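Local coordinates for protein BA_2500 (Bacillus anthracis, PDB 4GUC), which is of unknown function but probably forms an E-set, immunoglobulin-like beta domain of the DUF5065 family, at residues Pro90-Ala102 with Glu108-Lys120. Sequence-based numbering, arbitrary orientation. Where two conformers were deposited one is given.
Sequences PITKAYNPGTYVA and ENYYYGGSFKISK
I118 fills the tightly packed side of this contact, its CD1 lying over one face of the Y100 ring, 3.7 Å from the centroid, a CH-pi contact. Its other methyl, CG2, meets I91 CG2 tip to tip at 3.8 Å. The beta-branched isoleucine can do both because CG1 runs beside the backbone N (chi1 -68°), carrying CD1 over Y100 and against Y95, while CG2 lies anti to that N and faces I91. F116, on the same face, takes the position between backbone N and carbonyl carbon (chi1 60°), which sets one face of its flat apolar ring against Y100 CB, a CH-pi contact with CZ to CB 3.8 Å. A phenol suits position 100: its hydroxyl donates to N96 O at 2.6 Å, in the carbonyl plane and on a lone pair, and Q58 is a second partner, so the buried oxygen is satisfied while the ring stays apolar. The backbones pair through G98 with I118 and Y100 with F116; Y100 N to F116 O is nearly straight at 171°. On the N-terminal side of F116 the pairing is irregular at G113 and G114, where positive phi favours glycine at G114; G113 N still bonds to A102 O, and a water joins A102 N to G114 O. The opposite face is looser and more exposed: T99 OG1 lies against the bent aliphatic chain of K117, with CD at 3.3 Å. At the open end of the strand pair K120 crosses P97, its long chain bringing NZ within 3.5 Å of P97 CG, while its C-terminal carboxylate forms a salt bridge with K35. Together these strands form an antiparallel beta hairpin whose second strand is interrupted by a short irregular step, one apolar face turned to the core of the beta domain.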
loop_
_atom_site.group_PDB
_atom_site.type_symbol
_atom_site.label_atom_id
_atom_site.label_comp_id
_atom_site.label_asym_id
_atom_site.label_seq_id
_atom_site.Cartn_x
_atom_site.Cartn_y
_atom_site.Cartn_z
ATOM N N PRO A 90 7.167 -10.466 -1.158
ATOM C CA PRO A 90 8.145 -10.647 -0.095
ATOM C C PRO A 90 8.772 -9.348 0.390
ATOM O O PRO A 90 9.019 -8.434 -0.419
ATOM C CB PRO A 90 9.238 -11.505 -0.759
ATOM C CG PRO A 90 9.126 -11.200 -2.191
ATOM C CD PRO A 90 7.670 -10.906 -2.465
ATOM N N ILE A 91 9.018 -9.255 1.698
ATOM C CA ILE A 91 9.692 -8.080 2.248
ATOM C C ILE A 91 11.206 -8.393 2.208
ATOM O O ILE A 91 11.763 -9.083 3.086
ATOM C CB ILE A 91 9.213 -7.719 3.657
ATOM C CG1 ILE A 91 7.700 -7.506 3.661
ATOM C CG2 ILE A 91 9.929 -6.463 4.165
ATOM C CD1 ILE A 91 7.199 -6.446 2.725
ATOM N N THR A 92 11.851 -7.887 1.164
ATOM C CA THR A 92 13.277 -8.081 0.939
ATOM C C THR A 92 14.062 -6.882 1.468
ATOM O O THR A 92 13.477 -5.918 1.963
ATOM C CB THR A 92 13.552 -8.191 -0.573
ATOM O OG1 THR A 92 13.239 -6.932 -1.191
ATOM C CG2 THR A 92 12.705 -9.299 -1.196
ATOM N N LYS A 93 15.388 -6.937 1.363
ATOM C CA LYS A 93 16.231 -5.843 1.818
ATOM C C LYS A 93 16.101 -4.588 0.962
ATOM O O LYS A 93 16.549 -3.515 1.369
ATOM C CB LYS A 93 17.688 -6.267 1.908
ATOM C CG LYS A 93 17.952 -7.248 3.023
ATOM C CD LYS A 93 19.404 -7.560 3.067
ATOM C CE LYS A 93 19.707 -8.505 4.203
ATOM N NZ LYS A 93 21.081 -8.977 4.208
ATOM N N ALA A 94 15.493 -4.714 -0.210
ATOM C CA ALA A 94 15.267 -3.569 -1.086
ATOM C C ALA A 94 14.382 -2.533 -0.351
ATOM O O ALA A 94 14.372 -1.351 -0.700
ATOM C CB ALA A 94 14.618 -4.028 -2.387
ATOM N N TYR A 95 13.604 -2.986 0.646
ATOM C CA TYR A 95 12.790 -2.104 1.454
ATOM C C TYR A 95 13.662 -1.611 2.633
ATOM O O TYR A 95 13.719 -2.259 3.693
ATOM C CB TYR A 95 11.574 -2.842 2.010
ATOM C CG TYR A 95 10.579 -3.335 0.973
ATOM C CD1 TYR A 95 10.777 -4.540 0.303
ATOM C CD2 TYR A 95 9.418 -2.602 0.674
ATOM C CE1 TYR A 95 9.846 -5.012 -0.651
ATOM C CE2 TYR A 95 8.496 -3.059 -0.256
ATOM C CZ TYR A 95 8.721 -4.264 -0.921
ATOM O OH TYR A 95 7.829 -4.755 -1.847
ATOM N N ASN A 96 14.268 -0.443 2.453
ATOM C CA ASN A 96 15.110 0.180 3.459
ATOM C C ASN A 96 14.356 0.366 4.777
ATOM O O ASN A 96 13.195 0.768 4.758
ATOM C CB ASN A 96 15.490 1.561 2.931
ATOM C CG ASN A 96 16.239 1.496 1.608
ATOM O OD1 ASN A 96 15.744 1.979 0.580
ATOM N ND2 ASN A 96 17.388 0.826 1.605
ATOM N N PRO A 97 14.986 0.052 5.930
ATOM C CA PRO A 97 14.231 0.286 7.152
ATOM C C PRO A 97 13.583 1.685 7.197
ATOM O O PRO A 97 14.211 2.684 6.866
ATOM C CB PRO A 97 15.277 0.096 8.245
ATOM C CG PRO A 97 16.208 -0.925 7.646
ATOM C CD PRO A 97 16.322 -0.501 6.215
ATOM N N GLY A 98 12.312 1.732 7.547
ATOM C CA GLY A 98 11.593 2.997 7.623
ATOM C C GLY A 98 10.108 2.774 7.773
ATOM O O GLY A 98 9.686 1.692 8.198
ATOM N N THR A 99 9.330 3.801 7.436
ATOM C CA THR A 99 7.877 3.788 7.551
ATOM C C THR A 99 7.259 3.654 6.175
ATOM O O THR A 99 7.677 4.315 5.222
ATOM C CB THR A 99 7.386 5.054 8.264
ATOM O OG1 THR A 99 7.995 5.114 9.562
ATOM C CG2 THR A 99 5.881 5.089 8.414
ATOM N N TYR A 100 6.253 2.782 6.065
ATOM C CA TYR A 100 5.565 2.467 4.802
ATOM C C TYR A 100 4.069 2.441 4.949
ATOM O O TYR A 100 3.577 2.499 6.071
ATOM C CB TYR A 100 6.047 1.084 4.338
ATOM C CG TYR A 100 7.505 1.052 3.917
ATOM C CD1 TYR A 100 8.526 0.957 4.847
ATOM C CD2 TYR A 100 7.854 1.093 2.571
ATOM C CE1 TYR A 100 9.877 0.945 4.464
ATOM C CE2 TYR A 100 9.188 1.071 2.177
ATOM C CZ TYR A 100 10.201 1.012 3.131
ATOM O OH TYR A 100 11.534 0.977 2.720
ATOM N N VAL A 101 3.368 2.367 3.818
ATOM C CA VAL A 101 1.909 2.269 3.838
ATOM C C VAL A 101 1.447 1.518 2.622
ATOM O O VAL A 101 2.042 1.645 1.548
ATOM C CB VAL A 101 1.181 3.653 3.920
ATOM C CG1 VAL A 101 1.515 4.548 2.752
ATOM C CG2 VAL A 101 -0.349 3.483 4.078
ATOM N N ALA A 102 0.426 0.668 2.789
ATOM C CA ALA A 102 -0.158 -0.085 1.690
ATOM C C ALA A 102 -1.451 0.617 1.285
ATOM O O ALA A 102 -2.309 0.923 2.133
ATOM C CB ALA A 102 -0.429 -1.543 2.065
ATOM N N GLU A 108 -12.377 4.236 -8.985
ATOM C CA GLU A 108 -11.974 5.607 -8.688
ATOM C C GLU A 108 -11.725 5.824 -7.193
ATOM O O GLU A 108 -11.406 6.945 -6.778
ATOM C CB GLU A 108 -13.110 6.564 -9.086
ATOM C CG GLU A 108 -13.531 6.556 -10.533
ATOM C CD GLU A 108 -12.509 7.183 -11.466
ATOM O OE1 GLU A 108 -11.424 7.587 -10.974
ATOM O OE2 GLU A 108 -12.813 7.311 -12.683
ATOM N N ASN A 109 -11.839 4.772 -6.379
ATOM C CA ASN A 109 -11.696 4.893 -4.934
ATOM C C ASN A 109 -10.389 4.346 -4.399
ATOM O O ASN A 109 -9.770 3.459 -4.987
ATOM C CB ASN A 109 -12.883 4.169 -4.279
ATOM C CG ASN A 109 -14.236 4.786 -4.663
ATOM O OD1 ASN A 109 -14.366 6.008 -4.806
ATOM N ND2 ASN A 109 -15.229 3.938 -4.869
ATOM N N TYR A 110 -9.992 4.858 -3.245
ATOM C CA TYR A 110 -8.761 4.465 -2.596
ATOM C C TYR A 110 -8.983 4.007 -1.166
ATOM O O TYR A 110 -9.818 4.567 -0.456
ATOM C CB TYR A 110 -7.750 5.599 -2.598
ATOM C CG TYR A 110 -7.272 5.965 -3.989
ATOM C CD1 TYR A 110 -6.180 5.345 -4.554
ATOM C CD2 TYR A 110 -7.909 6.938 -4.727
ATOM C CE1 TYR A 110 -5.729 5.705 -5.808
ATOM C CE2 TYR A 110 -7.491 7.273 -5.982
ATOM C CZ TYR A 110 -6.391 6.630 -6.525
ATOM O OH TYR A 110 -5.914 6.990 -7.778
ATOM N N TYR A 111 -8.188 3.018 -0.776
ATOM C CA TYR A 111 -8.194 2.378 0.543
ATOM C C TYR A 111 -6.792 2.249 1.084
ATOM O O TYR A 111 -5.839 2.231 0.278
ATOM C CB TYR A 111 -8.809 0.979 0.419
ATOM C CG TYR A 111 -10.193 1.031 -0.193
ATOM C CD1 TYR A 111 -11.310 1.150 0.603
ATOM C CD2 TYR A 111 -10.373 1.015 -1.577
ATOM C CE1 TYR A 111 -12.606 1.259 0.034
ATOM C CE2 TYR A 111 -11.635 1.116 -2.147
ATOM C CZ TYR A 111 -12.737 1.222 -1.345
ATOM O OH TYR A 111 -13.996 1.310 -1.940
ATOM N N TYR A 112 -6.602 2.231 2.400
ATOM C CA TYR A 112 -5.248 2.094 2.936
ATOM C C TYR A 112 -5.297 1.356 4.255
ATOM O O TYR A 112 -6.371 1.209 4.838
ATOM C CB TYR A 112 -4.558 3.459 3.039
ATOM C CG TYR A 112 -5.019 4.336 4.163
ATOM C CD1 TYR A 112 -4.123 4.836 5.130
ATOM C CD2 TYR A 112 -6.363 4.667 4.310
ATOM C CE1 TYR A 112 -4.574 5.624 6.193
ATOM C CE2 TYR A 112 -6.794 5.456 5.347
ATOM C CZ TYR A 112 -5.909 5.911 6.303
ATOM O OH TYR A 112 -6.407 6.694 7.322
ATOM N N GLY A 113 -4.146 0.885 4.723
ATOM C CA GLY A 113 -4.055 0.139 5.974
ATOM C C GLY A 113 -3.306 0.844 7.094
ATOM O O GLY A 113 -3.036 0.231 8.140
ATOM N N GLY A 114 -3.071 2.147 6.913
ATOM C CA GLY A 114 -2.328 2.962 7.856
ATOM C C GLY A 114 -0.832 2.677 7.768
ATOM O O GLY A 114 -0.400 1.606 7.318
ATOM N N SER A 115 -0.009 3.598 8.232
ATOM C CA SER A 115 1.415 3.374 8.193
ATOM C C SER A 115 1.897 2.217 9.086
ATOM O O SER A 115 1.252 1.853 10.060
ATOM C CB SER A 115 2.116 4.671 8.586
ATOM O OG SER A 115 1.744 5.066 9.892
ATOM N N PHE A 116 3.066 1.668 8.760
ATOM C CA PHE A 116 3.696 0.584 9.514
ATOM C C PHE A 116 5.196 0.659 9.290
ATOM O O PHE A 116 5.655 1.342 8.374
ATOM C CB PHE A 116 3.179 -0.819 9.118
ATOM C CG PHE A 116 3.390 -1.192 7.660
ATOM C CD1 PHE A 116 2.465 -0.822 6.700
ATOM C CD2 PHE A 116 4.494 -1.944 7.256
ATOM C CE1 PHE A 116 2.642 -1.147 5.379
ATOM C CE2 PHE A 116 4.671 -2.250 5.913
ATOM C CZ PHE A 116 3.699 -1.870 4.984
ATOM N N LYS A 117 5.975 -0.003 10.132
ATOM C CA LYS A 117 7.410 0.005 9.981
ATOM C C LYS A 117 7.956 -1.271 9.338
ATOM O O LYS A 117 7.363 -2.345 9.462
ATOM C CB LYS A 117 8.091 0.075 11.356
ATOM C CG LYS A 117 7.845 1.295 12.192
ATOM C CD LYS A 117 8.407 2.575 11.595
ATOM C CE LYS A 117 8.371 3.737 12.625
ATOM N NZ LYS A 117 7.016 3.993 13.206
ATOM N N ILE A 118 9.036 -1.109 8.577
ATOM C CA ILE A 118 9.787 -2.224 8.010
ATOM C C ILE A 118 11.158 -2.066 8.689
ATOM O O ILE A 118 11.756 -0.997 8.647
ATOM C CB ILE A 118 9.903 -2.260 6.481
ATOM C CG1 ILE A 118 8.522 -2.543 5.909
ATOM C CG2 ILE A 118 10.896 -3.359 6.062
ATOM C CD1 ILE A 118 8.423 -2.594 4.388
ATOM N N SER A 119 11.632 -3.132 9.320
ATOM C CA SER A 119 12.928 -3.123 10.017
ATOM C C SER A 119 13.823 -4.256 9.548
ATOM O O SER A 119 13.360 -5.186 8.894
ATOM C CB SER A 119 12.705 -3.240 11.529
ATOM O OG SER A 119 11.973 -4.414 11.822
ATOM N N LYS A 120 15.106 -4.182 9.896
ATOM C CA LYS A 120 16.061 -5.217 9.513
ATOM C C LYS A 120 15.720 -6.512 10.252
ATOM O O LYS A 120 16.054 -7.612 9.787
ATOM C CB LYS A 120 17.513 -4.826 9.816
ATOM C CG LYS A 120 17.994 -3.614 9.040
ATOM C CD LYS A 120 19.511 -3.452 9.132
ATOM C CE LYS A 120 20.021 -2.309 8.230
ATOM N NZ LYS A 120 19.561 -0.941 8.593
ATOM O OXT LYS A 120 15.125 -6.488 11.338
HETATM O O HOH W 1 -0.968 -0.060 5.186
#